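Local coordinates for DNA repair protein RAD14 (Saccharomyces cerevisiae, PDB 5A3D) that binds damaged, kinked DNA through its DNA-binding domain and is needed for the incision step of nucleotide excision repair, at residues B[3-8]-B[35-40]. Numbering follows the deposited sequence.
Sequences KCIECH and EKYALL. With ZN (zinc ion), chain F.
Glu6 of the zinc-finger loop reaches across to Tyr37 and Lys36, and a single carboxylate oxygen takes both partners. From CB the chain leaves with CG anti to the carbonyl carbon (chi1 -68°), then bends at chi2 (-75°). CG comes first to the phenol oxygen, 3.4 Å from Tyr37 OH, with ring atom CE2 a little farther off, while CD lies in the ring plane at its edge, the carboxylate turned 79° to it. OE1 lies farther off, 3.7 Å from Lys36 NZ. OE2 does the binding: its anti lone pair takes the hydroxyl proton of Tyr37 OH at 2.6 Å, and on its syn lone pair Lys36, extended beyond CG, brings NZ to 2.8 Å in a salt bridge. Lys36 CB sits 3.5 Å above the plane of the Tyr37 ring, over its centre. Beside the pair, Ile5 CD1 touches the phenol oxygen of Tyr37 loosely, at 4.2 Å. With an alanine here in place of Glu6, the Tyr37 hydroxyl and the Lys36 ammonium would probably lose their shared acceptor, and the ring edge its contact with CG and CD.

The loop is held from behind by metal: Cys4 and Cys7 bind zinc with Cys26 and Cys29, and Glu6 N donates to Cys4 SG (3.4 Å), tying the glutamate's own backbone to a zinc ligand. The two bonds to Glu6 join the finger loop to the end of helix 34-37; helix 27-32 also touches both sides, Cys29 meeting Glu6 and Ser30 meeting Tyr37. The chain then runs into strand 39-41, an outer strand of the antiparallel sheet, where Leu39 packs on a guanine base of the bound DNA.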
loop_
_atom_site.group_PDB
_atom_site.type_symbol
_atom_site.label_atom_id
_atom_site.label_comp_id
_atom_site.label_asym_id
_atom_site.label_seq_id
_atom_site.Cartn_x
_atom_site.Cartn_y
_atom_site.Cartn_z
ATOM N N LYS B 3 1.620 -13.924 -41.106
ATOM C CA LYS B 3 0.506 -14.840 -40.810
ATOM C C LYS B 3 0.400 -15.151 -39.333
ATOM O O LYS B 3 1.372 -15.174 -38.587
ATOM C CB LYS B 3 0.564 -16.128 -41.620
ATOM C CG LYS B 3 0.517 -15.873 -43.147
ATOM C CD LYS B 3 0.330 -17.156 -43.939
ATOM C CE LYS B 3 0.666 -16.995 -45.432
ATOM N NZ LYS B 3 -0.051 -15.917 -46.196
ATOM N N CYS B 4 -0.813 -15.298 -38.887
ATOM C CA CYS B 4 -1.094 -15.772 -37.512
ATOM C C CYS B 4 -0.270 -16.976 -37.082
ATOM O O CYS B 4 -0.148 -17.969 -37.798
ATOM C CB CYS B 4 -2.564 -16.148 -37.468
ATOM S SG CYS B 4 -3.085 -16.872 -35.909
ATOM N N ILE B 5 0.321 -16.887 -35.897
ATOM C CA ILE B 5 1.231 -17.934 -35.420
ATOM C C ILE B 5 0.489 -19.215 -35.010
ATOM O O ILE B 5 1.090 -20.225 -34.792
ATOM C CB ILE B 5 2.119 -17.401 -34.261
ATOM C CG1 ILE B 5 1.272 -17.091 -33.040
ATOM C CG2 ILE B 5 2.838 -16.165 -34.748
ATOM C CD1 ILE B 5 1.879 -16.175 -31.971
ATOM N N GLU B 6 -0.838 -19.186 -34.898
ATOM C CA GLU B 6 -1.536 -20.422 -34.593
ATOM C C GLU B 6 -1.952 -21.125 -35.878
ATOM O O GLU B 6 -1.585 -22.315 -36.142
ATOM C CB GLU B 6 -2.726 -20.124 -33.700
ATOM C CG GLU B 6 -2.225 -19.682 -32.359
ATOM C CD GLU B 6 -1.687 -20.853 -31.509
ATOM O OE1 GLU B 6 -1.780 -22.048 -31.938
ATOM O OE2 GLU B 6 -1.184 -20.572 -30.437
ATOM N N CYS B 7 -2.718 -20.421 -36.701
ATOM C CA CYS B 7 -3.292 -21.082 -37.841
ATOM C C CYS B 7 -2.382 -21.050 -39.076
ATOM O O CYS B 7 -2.498 -21.897 -39.953
ATOM C CB CYS B 7 -4.687 -20.485 -38.144
ATOM S SG CYS B 7 -4.826 -18.794 -38.738
ATOM N N HIS B 8 -1.537 -20.026 -39.167
ATOM C CA HIS B 8 -0.637 -19.799 -40.334
ATOM C C HIS B 8 -1.316 -19.416 -41.645
ATOM O O HIS B 8 -0.745 -19.599 -42.712
ATOM C CB HIS B 8 0.218 -21.037 -40.553
ATOM C CG HIS B 8 0.877 -21.500 -39.302
ATOM N ND1 HIS B 8 1.832 -20.746 -38.646
ATOM C CD2 HIS B 8 0.729 -22.640 -38.578
ATOM C CE1 HIS B 8 2.237 -21.398 -37.570
ATOM N NE2 HIS B 8 1.596 -22.559 -37.514
ATOM N N GLU B 35 -6.818 -21.399 -23.455
ATOM C CA GLU B 35 -5.665 -21.763 -22.601
ATOM C C GLU B 35 -4.419 -20.924 -22.822
ATOM O O GLU B 35 -3.569 -20.840 -21.938
ATOM C CB GLU B 35 -5.295 -23.257 -22.760
ATOM C CG GLU B 35 -4.580 -23.626 -24.065
ATOM C CD GLU B 35 -5.441 -23.800 -25.323
ATOM O OE1 GLU B 35 -6.675 -23.517 -25.344
ATOM O OE2 GLU B 35 -4.845 -24.211 -26.351
ATOM N N LYS B 36 -4.323 -20.280 -23.979
ATOM C CA LYS B 36 -3.299 -19.294 -24.250
ATOM C C LYS B 36 -3.809 -17.831 -24.231
ATOM O O LYS B 36 -3.099 -16.946 -23.704
ATOM C CB LYS B 36 -2.648 -19.508 -25.624
ATOM C CG LYS B 36 -1.660 -20.681 -25.707
ATOM C CD LYS B 36 -1.176 -20.886 -27.101
ATOM C CE LYS B 36 -0.111 -21.978 -27.214
ATOM N NZ LYS B 36 -0.014 -22.367 -28.665
ATOM N N TYR B 37 -4.983 -17.566 -24.808
ATOM C CA TYR B 37 -5.282 -16.236 -25.181
ATOM C C TYR B 37 -6.392 -15.540 -24.424
ATOM O O TYR B 37 -6.728 -14.420 -24.701
ATOM C CB TYR B 37 -5.491 -16.164 -26.692
ATOM C CG TYR B 37 -4.316 -16.674 -27.486
ATOM C CD1 TYR B 37 -3.072 -16.100 -27.362
ATOM C CD2 TYR B 37 -4.423 -17.796 -28.280
ATOM C CE1 TYR B 37 -1.961 -16.552 -28.076
ATOM C CE2 TYR B 37 -3.317 -18.236 -29.012
ATOM C CZ TYR B 37 -2.075 -17.655 -28.874
ATOM O OH TYR B 37 -0.995 -18.096 -29.624
ATOM N N ALA B 38 -6.986 -16.229 -23.510
ATOM C CA ALA B 38 -8.100 -15.650 -22.792
ATOM C C ALA B 38 -7.643 -14.444 -21.987
ATOM O O ALA B 38 -6.549 -14.437 -21.452
ATOM C CB ALA B 38 -8.632 -16.635 -21.757
ATOM N N LEU B 39 -8.547 -13.525 -21.768
ATOM C CA LEU B 39 -8.211 -12.339 -20.957
ATOM C C LEU B 39 -8.814 -12.557 -19.574
ATOM O O LEU B 39 -9.897 -13.141 -19.424
ATOM C CB LEU B 39 -8.665 -11.095 -21.597
ATOM C CG LEU B 39 -8.179 -10.780 -23.011
ATOM C CD1 LEU B 39 -8.724 -9.423 -23.459
ATOM C CD2 LEU B 39 -6.640 -10.823 -23.101
ATOM N N LEU B 40 -8.006 -12.231 -18.566
ATOM C CA LEU B 40 -8.321 -12.512 -17.174
ATOM C C LEU B 40 -8.332 -11.173 -16.473
ATOM O O LEU B 40 -7.456 -10.320 -16.671
ATOM C CB LEU B 40 -7.206 -13.331 -16.552
ATOM C CG LEU B 40 -6.926 -14.705 -17.171
ATOM C CD1 LEU B 40 -5.777 -15.354 -16.414
ATOM C CD2 LEU B 40 -8.183 -15.483 -17.035
HETATM ZN ZN ZN F . -5.178 -17.805 -36.611
#